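Local coordinates for protein alpha-1,3-glucanase (Paenibacillus glycanilyticus, PDB 6K0P) that probably hydrolyses alpha-1,3-glucan as a glycoside hydrolase of family 87, its catalytic domain binding the disaccharide nigerose, at residues T448-Q460 with R519-G531. The protein carries 1 engineered substitution. Residues are numbered along the deposited sequence; the frame is centred on the assembly and turned at random.
Sequences TSVGADDKINEYQ and RYGIKLVVRAEQG. With GLC (alpha-D-glucopyranose), chain C; SO4 (sulfate ion), chain I.
OD1 of D454 is gripped by two donors of 519-531, Y520 OH at 2.8 Å and, from the opposite face of the carboxylate plane, R519 NH2 in a rather bent salt bridge. K523, fully extended, brings NZ to 2.7 Å from D454 OD2 on that oxygen's anti lone pair. A water bound to D454 OD2 also accepts from R519 NE, which helps fix the guanidinium. R519 reaches this spot by folding at chi2 and chi3 (-82° and -68°), and CG2 of I456 lies over one face of its guanidinium, offset toward the rim.

Further along, the backbones dock directly. D453 N donates to R527 O at 2.9 Å, and Q530 N to V450 O at 2.7 Å. R527 bends at chi3 (70°), putting NE in the carbonyl plane of G451, 2.8 Å from its O, while D453 CB packs on one guanidinium face. D453 OD2 is held by Y555 OH and a water. Beyond these bonds a sulfate ion, probably from the crystallisation liquor, sits on D454 N and K455 N.

At the other end the two segments meet at glucose. Q460 NE2 donates both to T448 O and to the sugar's O5, its OE1 accepts from glucose O6, and E529 OE1 takes the O1 hydroxyl at 2.6 Å. A water joins E529 OE2 to T448 OG1 and V450 N. Thus the loop between strands 437-446 and 460-462 is joined to strand 520-524 of a later coil of the parallel beta-helix and to the loop that follows it. R519 and K523 probably offset the charge of D454, to which the Y520 hydroxyl adds a hydrogen bond; the backbone bonds flanking E529, with that from Q460 NE2 to T448 O, are consistent with a set placement of the two groups that bind the same glucose.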
loop_
_atom_site.group_PDB
_atom_site.type_symbol
_atom_site.label_atom_id
_atom_site.label_comp_id
_atom_site.label_asym_id
_atom_site.label_seq_id
_atom_site.Cartn_x
_atom_site.Cartn_y
_atom_site.Cartn_z
ATOM N N THR A 448 -7.849 -8.900 -19.882
ATOM C CA THR A 448 -7.514 -9.408 -21.207
ATOM C C THR A 448 -7.845 -8.342 -22.242
ATOM O O THR A 448 -8.687 -7.468 -22.013
ATOM C CB THR A 448 -8.268 -10.708 -21.539
ATOM O OG1 THR A 448 -9.685 -10.485 -21.473
ATOM C CG2 THR A 448 -7.873 -11.804 -20.552
ATOM N N SER A 449 -7.184 -8.435 -23.395
ATOM C CA SER A 449 -7.313 -7.458 -24.473
ATOM C C SER A 449 -7.584 -8.147 -25.809
ATOM O O SER A 449 -6.999 -7.806 -26.840
ATOM C CB SER A 449 -6.063 -6.593 -24.566
ATOM O OG SER A 449 -4.922 -7.404 -24.779
ATOM N N VAL A 450 -8.492 -9.124 -25.808
ATOM C CA VAL A 450 -8.832 -9.817 -27.048
ATOM C C VAL A 450 -9.504 -8.834 -27.994
ATOM O O VAL A 450 -10.479 -8.166 -27.624
ATOM C CB VAL A 450 -9.742 -11.021 -26.764
ATOM C CG1 VAL A 450 -10.159 -11.682 -28.073
ATOM C CG2 VAL A 450 -9.043 -12.033 -25.863
ATOM N N GLY A 451 -8.984 -8.737 -29.218
ATOM C CA GLY A 451 -9.540 -7.830 -30.202
ATOM C C GLY A 451 -9.250 -6.368 -29.956
ATOM O O GLY A 451 -9.930 -5.507 -30.518
ATOM N N ALA A 452 -8.243 -6.060 -29.143
ATOM C CA ALA A 452 -7.969 -4.687 -28.759
ATOM C C ALA A 452 -7.197 -3.936 -29.838
ATOM O O ALA A 452 -6.438 -4.516 -30.627
ATOM C CB ALA A 452 -7.150 -4.651 -27.463
ATOM N N ASP A 453 -7.392 -2.622 -29.851
ATOM C CA ASP A 453 -6.530 -1.696 -30.559
ATOM C C ASP A 453 -5.271 -1.464 -29.732
ATOM O O ASP A 453 -5.264 -1.668 -28.513
ATOM C CB ASP A 453 -7.270 -0.367 -30.734
ATOM C CG ASP A 453 -6.382 0.739 -31.262
ATOM O OD1 ASP A 453 -5.997 0.682 -32.453
ATOM O OD2 ASP A 453 -6.061 1.670 -30.491
ATOM N N ASP A 454 -4.197 -1.038 -30.403
ATOM C CA ASP A 454 -2.950 -0.679 -29.725
ATOM C C ASP A 454 -2.486 -1.831 -28.838
ATOM O O ASP A 454 -2.252 -1.680 -27.636
ATOM C CB ASP A 454 -3.120 0.626 -28.939
ATOM C CG ASP A 454 -1.816 1.164 -28.373
ATOM O OD1 ASP A 454 -0.804 1.228 -29.108
ATOM O OD2 ASP A 454 -1.811 1.564 -27.190
ATOM N N LYS A 455 -2.396 -3.015 -29.443
ATOM C CA LYS A 455 -2.176 -4.244 -28.693
ATOM C C LYS A 455 -0.690 -4.546 -28.618
ATOM O O LYS A 455 0.009 -4.537 -29.635
ATOM C CB LYS A 455 -2.920 -5.413 -29.341
ATOM C CG LYS A 455 -3.018 -6.649 -28.454
ATOM C CD LYS A 455 -3.948 -7.678 -29.060
ATOM C CE LYS A 455 -3.815 -9.023 -28.371
ATOM N NZ LYS A 455 -4.390 -9.010 -27.003
ATOM N N ILE A 456 -0.213 -4.814 -27.406
ATOM C CA ILE A 456 1.190 -5.140 -27.181
ATOM C C ILE A 456 1.390 -6.459 -26.464
ATOM O O ILE A 456 2.517 -6.980 -26.474
ATOM C CB ILE A 456 1.943 -4.009 -26.451
ATOM C CG1 ILE A 456 1.240 -3.679 -25.142
ATOM C CG2 ILE A 456 2.024 -2.775 -27.328
ATOM C CD1 ILE A 456 1.924 -2.571 -24.349
ATOM N N ASN A 457 0.355 -7.012 -25.846
ATOM C CA ASN A 457 0.435 -8.280 -25.126
ATOM C C ASN A 457 -0.992 -8.757 -24.865
ATOM O O ASN A 457 -1.964 -8.158 -25.343
ATOM C CB ASN A 457 1.295 -8.169 -23.862
ATOM C CG ASN A 457 0.757 -7.145 -22.860
ATOM O OD1 ASN A 457 -0.447 -6.916 -22.768
ATOM N ND2 ASN A 457 1.658 -6.535 -22.102
ATOM N N GLU A 458 -1.120 -9.832 -24.099
ATOM C CA GLU A 458 -2.415 -10.456 -23.878
ATOM C C GLU A 458 -3.277 -9.715 -22.866
ATOM O O GLU A 458 -4.412 -10.140 -22.606
ATOM C CB GLU A 458 -2.205 -11.884 -23.388
ATOM C CG GLU A 458 -1.407 -11.942 -22.091
ATOM C CD GLU A 458 0.059 -12.318 -22.298
ATOM O OE1 GLU A 458 0.816 -11.543 -22.946
ATOM O OE2 GLU A 458 0.454 -13.397 -21.797
ATOM N N TYR A 459 -2.788 -8.627 -22.295
ATOM C CA TYR A 459 -3.490 -7.959 -21.214
ATOM C C TYR A 459 -3.985 -6.593 -21.658
ATOM O O TYR A 459 -3.589 -6.053 -22.700
ATOM C CB TYR A 459 -2.541 -7.731 -20.035
ATOM C CG TYR A 459 -1.865 -8.954 -19.484
ATOM C CD1 TYR A 459 -2.530 -9.793 -18.607
ATOM C CD2 TYR A 459 -0.538 -9.237 -19.799
ATOM C CE1 TYR A 459 -1.903 -10.908 -18.066
ATOM C CE2 TYR A 459 0.100 -10.351 -19.265
ATOM C CZ TYR A 459 -0.590 -11.174 -18.401
ATOM O OH TYR A 459 0.040 -12.277 -17.862
ATOM N N GLN A 460 -4.859 -6.027 -20.831
ATOM C CA GLN A 460 -5.031 -4.584 -20.842
ATOM C C GLN A 460 -3.852 -3.949 -20.115
ATOM O O GLN A 460 -3.211 -4.578 -19.269
ATOM C CB GLN A 460 -6.365 -4.195 -20.208
ATOM C CG GLN A 460 -7.557 -4.499 -21.119
ATOM C CD GLN A 460 -8.878 -4.244 -20.440
ATOM O OE1 GLN A 460 -9.056 -3.206 -19.799
ATOM N NE2 GLN A 460 -9.807 -5.191 -20.547
ATOM N N ARG A 519 5.527 4.121 -23.608
ATOM C CA ARG A 519 4.667 4.200 -24.783
ATOM C C ARG A 519 4.234 5.638 -25.042
ATOM O O ARG A 519 4.751 6.278 -25.961
ATOM C CB ARG A 519 3.466 3.259 -24.668
ATOM C CG ARG A 519 3.826 1.779 -24.438
ATOM C CD ARG A 519 4.174 1.062 -25.736
ATOM N NE ARG A 519 3.016 0.921 -26.622
ATOM C CZ ARG A 519 3.057 0.344 -27.818
ATOM N NH1 ARG A 519 4.198 -0.156 -28.274
ATOM N NH2 ARG A 519 1.960 0.271 -28.560
ATOM N N TYR A 520 3.301 6.174 -24.252
ATOM C CA TYR A 520 2.739 7.495 -24.510
ATOM C C TYR A 520 2.631 8.280 -23.213
ATOM O O TYR A 520 2.437 7.709 -22.137
ATOM C CB TYR A 520 1.321 7.411 -25.106
ATOM C CG TYR A 520 1.153 6.389 -26.212
ATOM C CD1 TYR A 520 1.772 6.564 -27.446
ATOM C CD2 TYR A 520 0.363 5.263 -26.029
ATOM C CE1 TYR A 520 1.625 5.631 -28.456
ATOM C CE2 TYR A 520 0.201 4.329 -27.034
ATOM C CZ TYR A 520 0.840 4.517 -28.245
ATOM O OH TYR A 520 0.683 3.589 -29.250
ATOM N N GLY A 521 2.730 9.604 -23.324
ATOM C CA GLY A 521 2.407 10.441 -22.182
ATOM C C GLY A 521 0.948 10.319 -21.792
ATOM O O GLY A 521 0.619 10.114 -20.621
ATOM N N ILE A 522 0.056 10.438 -22.774
ATOM C CA ILE A 522 -1.386 10.366 -22.573
ATOM C C ILE A 522 -1.945 9.359 -23.564
ATOM O O ILE A 522 -1.597 9.397 -24.749
ATOM C CB ILE A 522 -2.035 11.748 -22.787
ATOM C CG1 ILE A 522 -1.477 12.752 -21.774
ATOM C CG2 ILE A 522 -3.571 11.652 -22.715
ATOM C CD1 ILE A 522 -1.752 14.191 -22.118
ATOM N N LYS A 523 -2.790 8.447 -23.085
ATOM C CA LYS A 523 -3.503 7.526 -23.961
ATOM C C LYS A 523 -5.000 7.727 -23.784
ATOM O O LYS A 523 -5.520 7.638 -22.662
ATOM C CB LYS A 523 -3.141 6.066 -23.690
ATOM C CG LYS A 523 -3.947 5.114 -24.582
ATOM C CD LYS A 523 -3.408 3.691 -24.543
ATOM C CE LYS A 523 -4.289 2.744 -25.356
ATOM N NZ LYS A 523 -3.788 1.328 -25.323
ATOM N N LEU A 524 -5.685 8.024 -24.886
ATOM C CA LEU A 524 -7.135 7.921 -24.951
ATOM C C LEU A 524 -7.436 6.528 -25.493
ATOM O O LEU A 524 -7.115 6.223 -26.646
ATOM C CB LEU A 524 -7.705 9.024 -25.846
ATOM C CG LEU A 524 -7.207 10.454 -25.600
ATOM C CD1 LEU A 524 -7.910 11.448 -26.550
ATOM C CD2 LEU A 524 -7.398 10.904 -24.150
ATOM N N VAL A 525 -7.994 5.663 -24.651
ATOM C CA VAL A 525 -8.212 4.276 -25.049
ATOM C C VAL A 525 -9.273 4.238 -26.142
ATOM O O VAL A 525 -10.392 4.727 -25.958
ATOM C CB VAL A 525 -8.601 3.412 -23.842
ATOM C CG1 VAL A 525 -8.835 1.951 -24.268
ATOM C CG2 VAL A 525 -7.519 3.507 -22.759
ATOM N N VAL A 526 -8.923 3.646 -27.284
ATOM C CA VAL A 526 -9.814 3.595 -28.441
ATOM C C VAL A 526 -10.638 2.317 -28.462
ATOM O O VAL A 526 -11.839 2.344 -28.747
ATOM C CB VAL A 526 -8.976 3.753 -29.729
ATOM C CG1 VAL A 526 -9.850 3.571 -30.969
ATOM C CG2 VAL A 526 -8.306 5.101 -29.755
ATOM N N ARG A 527 -10.007 1.178 -28.180
ATOM C CA ARG A 527 -10.715 -0.096 -28.145
ATOM C C ARG A 527 -9.938 -0.986 -27.181
ATOM O O ARG A 527 -8.925 -1.586 -27.563
ATOM C CB ARG A 527 -10.815 -0.715 -29.536
ATOM C CG ARG A 527 -11.580 -2.035 -29.559
ATOM C CD ARG A 527 -11.772 -2.578 -30.984
ATOM N NE ARG A 527 -10.539 -3.057 -31.612
ATOM C CZ ARG A 527 -9.857 -2.379 -32.531
ATOM N NH1 ARG A 527 -10.276 -1.182 -32.923
ATOM N NH2 ARG A 527 -8.751 -2.895 -33.059
ATOM N N ALA A 528 -10.397 -1.026 -25.925
ATOM C CA ALA A 528 -9.695 -1.779 -24.891
ATOM C C ALA A 528 -9.714 -3.277 -25.168
ATOM O O ALA A 528 -8.781 -3.990 -24.781
ATOM C CB ALA A 528 -10.325 -1.485 -23.528
ATOM N N GLU A 529 -10.766 -3.763 -25.824
ATOM C CA GLU A 529 -11.000 -5.175 -26.109
ATOM C C GLU A 529 -12.233 -5.215 -26.998
ATOM O O GLU A 529 -12.881 -4.189 -27.219
ATOM C CB GLU A 529 -11.234 -5.987 -24.825
ATOM C CG GLU A 529 -12.376 -5.451 -23.984
ATOM C CD GLU A 529 -12.530 -6.173 -22.662
ATOM O OE1 GLU A 529 -13.258 -5.660 -21.783
ATOM O OE2 GLU A 529 -11.927 -7.256 -22.497
ATOM N N GLN A 530 -12.557 -6.410 -27.498
ATOM C CA GLN A 530 -13.695 -6.564 -28.402
ATOM C C GLN A 530 -14.958 -5.982 -27.776
ATOM O O GLN A 530 -15.261 -6.232 -26.607
ATOM C CB GLN A 530 -13.902 -8.047 -28.731
ATOM C CG GLN A 530 -14.008 -8.939 -27.501
ATOM C CD GLN A 530 -14.130 -10.420 -27.834
ATOM O OE1 GLN A 530 -13.696 -11.281 -27.059
ATOM N NE2 GLN A 530 -14.718 -10.722 -28.985
ATOM N N GLY A 531 -15.676 -5.174 -28.560
ATOM C CA GLY A 531 -16.928 -4.600 -28.128
ATOM C C GLY A 531 -16.813 -3.254 -27.451
ATOM O O GLY A 531 -17.845 -2.631 -27.163
HETATM C C1 GLC C . -12.689 -6.004 -18.476
HETATM C C2 GLC C . -13.184 -6.444 -17.132
HETATM C C3 GLC C . -13.824 -5.338 -16.334
HETATM C C4 GLC C . -12.880 -4.167 -16.317
HETATM C C5 GLC C . -12.659 -3.746 -17.753
HETATM C C6 GLC C . -11.696 -2.594 -17.812
HETATM O O1 GLC C . -13.734 -5.846 -19.230
HETATM O O2 GLC C . -14.073 -7.539 -17.262
HETATM O O3 GLC C . -13.777 -5.790 -15.005
HETATM O O4 GLC C . -13.411 -3.075 -15.570
HETATM O O5 GLC C . -12.051 -4.781 -18.460
HETATM O O6 GLC C . -11.309 -2.240 -19.109
HETATM S S SO4 I . -2.294 -2.098 -33.285
HETATM O O1 SO4 I . -2.540 -3.281 -32.449
HETATM O O2 SO4 I . -2.188 -2.486 -34.692
HETATM O O3 SO4 I . -3.400 -1.147 -33.134
HETATM O O4 SO4 I . -1.042 -1.460 -32.878
HETATM O O HOH W 1 -10.538 -9.284 -23.707
HETATM O O HOH W 2 -8.411 -5.899 -33.342
HETATM O O HOH W 3 -6.891 1.614 -27.841
HETATM O O HOH W 4 -5.805 -0.387 -26.224
HETATM O O HOH W 5 -6.668 -1.190 -34.281
HETATM O O HOH W 6 0.445 0.985 -25.865
#